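Local coordinates for beta-agarase AgaA (Microbulbifer thermotolerans, PDB 3WZ1), which hydrolyses the beta-1,4-galactosidic linkages of agarose in endo fashion, releasing neoagarotetraose as its main product, at residues Asn112-Ser117 against Ser138-Gln143; Glu144-Arg149 against Gly171-Asp176. All coordinates share one frame; numbering follows the deposited sequence.

Contact 1: Asn112-Ser117 against Ser138-Gln143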
loop_
_atom_site.group_PDB
_atom_site.type_symbol
_atom_site.label_atom_id
_atom_site.label_comp_id
_atom_site.label_asym_id
_atom_site.label_seq_id
_atom_site.Cartn_x
_atom_site.Cartn_y
_atom_site.Cartn_z
ATOM N N ASN A 112 -13.062 3.900 -5.923
ATOM C CA ASN A 112 -14.022 4.886 -5.475
ATOM C C ASN A 112 -14.960 4.224 -4.483
ATOM O O ASN A 112 -16.140 4.009 -4.743
ATOM C CB ASN A 112 -14.755 5.438 -6.689
ATOM C CG ASN A 112 -15.703 6.562 -6.353
ATOM O OD1 ASN A 112 -15.867 6.972 -5.210
ATOM N ND2 ASN A 112 -16.347 7.079 -7.412
ATOM N N MET A 113 -14.385 3.914 -3.328
ATOM C CA MET A 113 -15.031 3.137 -2.295
ATOM C C MET A 113 -14.585 3.608 -0.926
ATOM O O MET A 113 -13.545 4.266 -0.778
ATOM C CB MET A 113 -14.646 1.662 -2.435
ATOM C CG MET A 113 -14.961 1.001 -3.757
ATOM S SD MET A 113 -16.730 0.675 -3.987
ATOM C CE MET A 113 -16.861 -0.983 -3.298
ATOM N N VAL A 114 -15.350 3.241 0.101
ATOM C CA VAL A 114 -14.959 3.528 1.479
ATOM C C VAL A 114 -13.875 2.584 1.996
ATOM O O VAL A 114 -13.307 2.777 3.075
ATOM C CB VAL A 114 -16.152 3.536 2.444
ATOM C CG1 VAL A 114 -17.117 4.645 2.056
ATOM C CG2 VAL A 114 -16.864 2.176 2.509
ATOM N N LEU A 115 -13.633 1.522 1.237
ATOM C CA LEU A 115 -12.532 0.604 1.505
ATOM C C LEU A 115 -11.197 1.303 1.426
ATOM O O LEU A 115 -11.021 2.232 0.641
ATOM C CB LEU A 115 -12.543 -0.503 0.458
ATOM C CG LEU A 115 -13.808 -1.352 0.387
ATOM C CD1 LEU A 115 -13.845 -2.142 -0.902
ATOM C CD2 LEU A 115 -13.854 -2.279 1.590
ATOM N N ALA A 116 -10.229 0.795 2.184
ATOM C CA ALA A 116 -8.837 1.199 1.998
ATOM C C ALA A 116 -8.276 0.604 0.711
ATOM O O ALA A 116 -8.433 -0.596 0.480
ATOM C CB ALA A 116 -7.996 0.731 3.181
ATOM N N SER A 117 -7.647 1.443 -0.122
ATOM C CA SER A 117 -6.793 1.024 -1.235
ATOM C C SER A 117 -5.366 1.131 -0.718
ATOM O O SER A 117 -4.940 2.213 -0.276
ATOM C CB SER A 117 -6.983 1.906 -2.482
ATOM O OG SER A 117 -8.307 1.826 -2.998
ATOM N N SER A 138 -13.699 7.076 -1.702
ATOM C CA SER A 138 -15.154 7.261 -1.823
ATOM C C SER A 138 -15.601 8.679 -2.141
ATOM O O SER A 138 -15.221 9.614 -1.443
ATOM C CB SER A 138 -15.838 6.874 -0.529
ATOM O OG SER A 138 -17.235 6.973 -0.721
ATOM N N ASP A 139 -16.478 8.785 -3.136
ATOM C CA ASP A 139 -17.153 10.043 -3.478
ATOM C C ASP A 139 -18.495 10.192 -2.738
ATOM O O ASP A 139 -19.296 11.069 -3.098
ATOM C CB ASP A 139 -17.326 10.168 -5.003
ATOM C CG ASP A 139 -18.298 9.131 -5.614
ATOM O OD1 ASP A 139 -18.897 8.332 -4.866
ATOM O OD2 ASP A 139 -18.425 9.118 -6.870
ATOM N N ARG A 140 -18.754 9.375 -1.710
ATOM C CA ARG A 140 -20.005 9.517 -0.939
ATOM C C ARG A 140 -20.133 10.922 -0.389
ATOM O O ARG A 140 -19.160 11.496 0.103
ATOM C CB ARG A 140 -20.037 8.598 0.271
ATOM C CG ARG A 140 -20.397 7.157 -0.022
ATOM C CD ARG A 140 -20.509 6.423 1.293
ATOM N NE ARG A 140 -20.651 4.975 1.136
ATOM C CZ ARG A 140 -20.777 4.138 2.152
ATOM N NH1 ARG A 140 -20.804 4.558 3.409
ATOM N NH2 ARG A 140 -20.886 2.840 1.894
ATOM N N PRO A 141 -21.345 11.486 -0.425
ATOM C CA PRO A 141 -21.516 12.717 0.350
ATOM C C PRO A 141 -21.174 12.520 1.827
ATOM O O PRO A 141 -21.603 11.547 2.436
ATOM C CB PRO A 141 -23.016 13.042 0.175
ATOM C CG PRO A 141 -23.445 12.309 -1.046
ATOM C CD PRO A 141 -22.581 11.067 -1.107
ATOM N N GLY A 142 -20.399 13.436 2.412
ATOM C CA GLY A 142 -19.948 13.295 3.782
ATOM C C GLY A 142 -18.598 12.597 3.949
ATOM O O GLY A 142 -18.139 12.408 5.098
ATOM N N GLN A 143 -18.026 12.165 2.817
ATOM C CA GLN A 143 -16.673 11.570 2.789
ATOM C C GLN A 143 -15.669 12.414 2.040
ATOM O O GLN A 143 -14.541 11.957 1.787
ATOM C CB GLN A 143 -16.697 10.172 2.152
ATOM C CG GLN A 143 -17.447 9.137 2.967
ATOM C CD GLN A 143 -16.877 8.982 4.350
ATOM O OE1 GLN A 143 -15.698 8.666 4.518
ATOM N NE2 GLN A 143 -17.696 9.225 5.367
HETATM O O HOH W 1 -18.163 4.853 -2.099
#
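N112 reaches across to D139 and binds it twice through its side-chain amide, joining two loops of the GH16 beta-jelly roll: the one leading into strand 116-123 and the one running from strand 128-135 to helix 144-147. A chi1 of -175° carries CG away from the backbone N of N112 and brings the amide to the other loop. N112 OD1 accepts from D139 N at 2.8 Å; the donor lies in the carbonyl plane, though the N-H...O angle is bent to 137°. N112 ND2 donates to D139 OD2 at 3.0 Å, almost straight, and meets that oxygen from above the carboxylate plane, the two flat groups standing 82° apart. Held at both ends, the amide has little freedom to flip. Beside it the backbones approach most closely, M113 to S138, where S138 N makes a weak bond to M113 O.

R140 can be followed outward along an extended chain. Its CB and CG make no close contact with 112-117; R140 CD is the first atom to come near, 3.9 Å from V114 CG1. R140 NE then lies 3.7 Å from V114 CG1, and CZ stands under this methyl, which sits over the centre of one guanidinium face. NH1 lies beside the same V114 CG1, and NH2 also approaches V114 CG2. The polar groups of R140 turn to other partners: NE forms a salt bridge with E255, and NH2 donates to T250 O. At its other end, R140 opens a type II beta turn closed by Q143 N bonding to R140 O. S138 leads into this turn with an ST turn of its own: its OG accepts from R140 N at 3.0 Å, touches V114 CG1 and lies 2.7 Å from a water.

Contact 2: Glu144-Arg149 against Gly171-Asp176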
loop_
_atom_site.group_PDB
_atom_site.type_symbol
_atom_site.label_atom_id
_atom_site.label_comp_id
_atom_site.label_asym_id
_atom_site.label_seq_id
_atom_site.Cartn_x
_atom_site.Cartn_y
_atom_site.Cartn_z
ATOM N N GLU A 144 -16.031 13.655 1.713
ATOM C CA GLU A 144 -15.178 14.491 0.902
ATOM C C GLU A 144 -13.793 14.728 1.542
ATOM O O GLU A 144 -12.794 14.779 0.837
ATOM C CB GLU A 144 -15.876 15.825 0.619
ATOM C CG GLU A 144 -17.136 15.655 -0.243
ATOM C CD GLU A 144 -18.425 15.412 0.532
ATOM O OE1 GLU A 144 -18.446 15.272 1.795
ATOM O OE2 GLU A 144 -19.488 15.386 -0.115
ATOM N N TRP A 145 -13.747 14.839 2.860
ATOM C CA TRP A 145 -12.472 15.078 3.540
ATOM C C TRP A 145 -11.507 13.926 3.242
ATOM O O TRP A 145 -10.346 14.139 2.883
ATOM C CB TRP A 145 -12.646 15.210 5.063
ATOM C CG TRP A 145 -11.400 15.649 5.752
ATOM C CD1 TRP A 145 -10.994 16.947 5.956
ATOM C CD2 TRP A 145 -10.368 14.826 6.315
ATOM N NE1 TRP A 145 -9.807 16.974 6.609
ATOM C CE2 TRP A 145 -9.389 15.690 6.844
ATOM C CE3 TRP A 145 -10.181 13.440 6.443
ATOM C CZ2 TRP A 145 -8.242 15.218 7.469
ATOM C CZ3 TRP A 145 -9.039 12.987 7.082
ATOM C CH2 TRP A 145 -8.092 13.866 7.580
ATOM N N TYR A 146 -11.999 12.693 3.372
ATOM C CA TYR A 146 -11.136 11.537 3.129
ATOM C C TYR A 146 -10.722 11.403 1.671
ATOM O O TYR A 146 -9.599 10.983 1.350
ATOM C CB TYR A 146 -11.795 10.244 3.624
ATOM C CG TYR A 146 -11.816 10.161 5.140
ATOM C CD1 TYR A 146 -10.680 9.773 5.838
ATOM C CD2 TYR A 146 -12.937 10.514 5.887
ATOM C CE1 TYR A 146 -10.648 9.735 7.220
ATOM C CE2 TYR A 146 -12.913 10.456 7.272
ATOM C CZ TYR A 146 -11.773 10.055 7.936
ATOM O OH TYR A 146 -11.754 9.998 9.315
ATOM N N ALA A 147 -11.606 11.773 0.761
ATOM C CA ALA A 147 -11.320 11.691 -0.668
ATOM C C ALA A 147 -10.186 12.617 -1.115
ATOM O O ALA A 147 -9.574 12.397 -2.154
ATOM C CB ALA A 147 -12.577 11.973 -1.465
ATOM N N GLU A 148 -9.916 13.646 -0.323
ATOM C CA GLU A 148 -8.808 14.561 -0.602
ATOM C C GLU A 148 -7.534 14.249 0.166
ATOM O O GLU A 148 -6.573 15.044 0.105
ATOM C CB GLU A 148 -9.255 16.013 -0.370
ATOM C CG GLU A 148 -10.300 16.418 -1.386
ATOM C CD GLU A 148 -10.908 17.789 -1.180
ATOM O OE1 GLU A 148 -10.441 18.556 -0.331
ATOM O OE2 GLU A 148 -11.882 18.079 -1.911
ATOM N N ARG A 149 -7.456 13.086 0.819
ATOM C CA ARG A 149 -6.353 12.780 1.732
ATOM C C ARG A 149 -5.659 11.444 1.365
ATOM O O ARG A 149 -6.316 10.498 0.942
ATOM C CB ARG A 149 -6.889 12.735 3.175
ATOM C CG ARG A 149 -7.713 13.965 3.607
ATOM C CD ARG A 149 -6.885 14.883 4.458
ATOM N NE ARG A 149 -7.121 16.345 4.536
ATOM C CZ ARG A 149 -8.062 17.134 3.981
ATOM N NH1 ARG A 149 -9.086 16.733 3.234
ATOM N NH2 ARG A 149 -7.938 18.426 4.220
ATOM N N GLY A 171 -0.417 15.950 10.035
ATOM C CA GLY A 171 0.284 15.768 8.789
ATOM C C GLY A 171 0.334 14.328 8.308
ATOM O O GLY A 171 0.711 14.093 7.178
ATOM N N SER A 172 -0.105 13.385 9.142
ATOM C CA SER A 172 -0.224 11.989 8.684
ATOM C C SER A 172 -1.383 11.777 7.706
ATOM O O SER A 172 -1.504 10.690 7.113
ATOM C CB SER A 172 -0.345 11.042 9.874
ATOM O OG SER A 172 -1.579 11.225 10.562
ATOM N N TRP A 173 -2.251 12.777 7.545
ATOM C CA TRP A 173 -3.254 12.763 6.486
ATOM C C TRP A 173 -2.962 13.901 5.516
ATOM O O TRP A 173 -3.184 15.088 5.815
ATOM C CB TRP A 173 -4.665 12.885 7.058
ATOM C CG TRP A 173 -5.076 11.755 7.911
ATOM C CD1 TRP A 173 -4.840 11.597 9.248
ATOM C CD2 TRP A 173 -5.831 10.611 7.503
ATOM N NE1 TRP A 173 -5.382 10.430 9.695
ATOM C CE2 TRP A 173 -6.003 9.800 8.647
ATOM C CE3 TRP A 173 -6.372 10.189 6.281
ATOM C CZ2 TRP A 173 -6.690 8.590 8.609
ATOM C CZ3 TRP A 173 -7.063 8.982 6.256
ATOM C CH2 TRP A 173 -7.221 8.214 7.414
ATOM N N TYR A 174 -2.406 13.551 4.363
ATOM C CA TYR A 174 -1.867 14.524 3.421
ATOM C C TYR A 174 -2.885 14.940 2.363
ATOM O O TYR A 174 -3.456 14.094 1.666
ATOM C CB TYR A 174 -0.615 13.945 2.732
ATOM C CG TYR A 174 -0.127 14.838 1.607
ATOM C CD1 TYR A 174 0.649 15.961 1.893
ATOM C CD2 TYR A 174 -0.492 14.614 0.289
ATOM C CE1 TYR A 174 1.063 16.808 0.889
ATOM C CE2 TYR A 174 -0.081 15.464 -0.725
ATOM C CZ TYR A 174 0.688 16.569 -0.405
ATOM O OH TYR A 174 1.100 17.423 -1.399
ATOM N N ALA A 175 -3.072 16.263 2.215
ATOM C CA ALA A 175 -3.824 16.846 1.108
ATOM C C ALA A 175 -2.885 17.835 0.398
ATOM O O ALA A 175 -2.033 18.426 1.065
ATOM C CB ALA A 175 -5.065 17.569 1.621
ATOM N N ASP A 176 -3.083 18.054 -0.899
ATOM C CA ASP A 176 -2.171 18.928 -1.657
ATOM C C ASP A 176 -2.518 20.410 -1.588
ATOM O O ASP A 176 -1.751 21.238 -2.085
ATOM C CB ASP A 176 -1.999 18.447 -3.109
ATOM C CG ASP A 176 -3.233 18.647 -3.997
ATOM O OD1 ASP A 176 -4.323 19.030 -3.522
ATOM O OD2 ASP A 176 -3.096 18.375 -5.211
HETATM O O HOH W 2 -5.786 16.845 -1.769
#
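W173 lies against three side chains of the 144-149 segment, W145, Y146 and R149, and has more surface buried here than any other residue. W145 brings its CH2 corner to W173 CB at 3.6 Å, while its CZ3 stands over the W173 ring toward the rim; the two indole planes are inclined at 53°. Y146 presents its CD1-CE1 edge to the six-membered ring of W173 in an offset edge-to-face pair, with Y146 CD1 3.7 Å from W173 CZ3. R149 CB comes to the edge of the same indole.

This aromatic cluster ties the short helix 144-147 to strand 173-174 of the GH16 jelly roll, and H151 stacks on W173. With W173 cut back to an alanine, the Y146 edge would probably lose its aromatic face and W145 CZ3 the ring beneath it.

In one of its two modelled conformers, so not uniquely, R149 bends at chi2 (-102°) and lays its guanidinium between W145 and A175. W145 NE1 then lies over the centre of one face and A175 CB off-centre over the opposite one, while R149 NH1 donates to W145 O at 2.9 Å, in the carbonyl plane and on a lone pair. At the backbone, R149 CA makes a CA-H...O contact of 3.2 Å with Y174 O, and A175 CA another with E148 O, which A175 CB also touches at 3.3 Å.

How the contacts relate
Contacts 1 and 2 follow one another in the chain, since Q143 ends the first and E144 begins the second. Their centres are 12 Å apart, and they meet where S138 O packs on A147 CB at 3.5 Å. R244 joins them too, bonding to V114 O and Q143 OE1 of contact 1 and making a cation-pi contact with Y146 of contact 2. Contact 1 lies away from the catalytic and sodium sites, whereas the W173 side chain of contact 2 is about 6 Å from that of E134, the predicted proton donor, about 12 Å from that of E129, the predicted nucleophile, and about 4 Å from a bound glycerol, probably from the crystallisation liquor, which may mark a pocket.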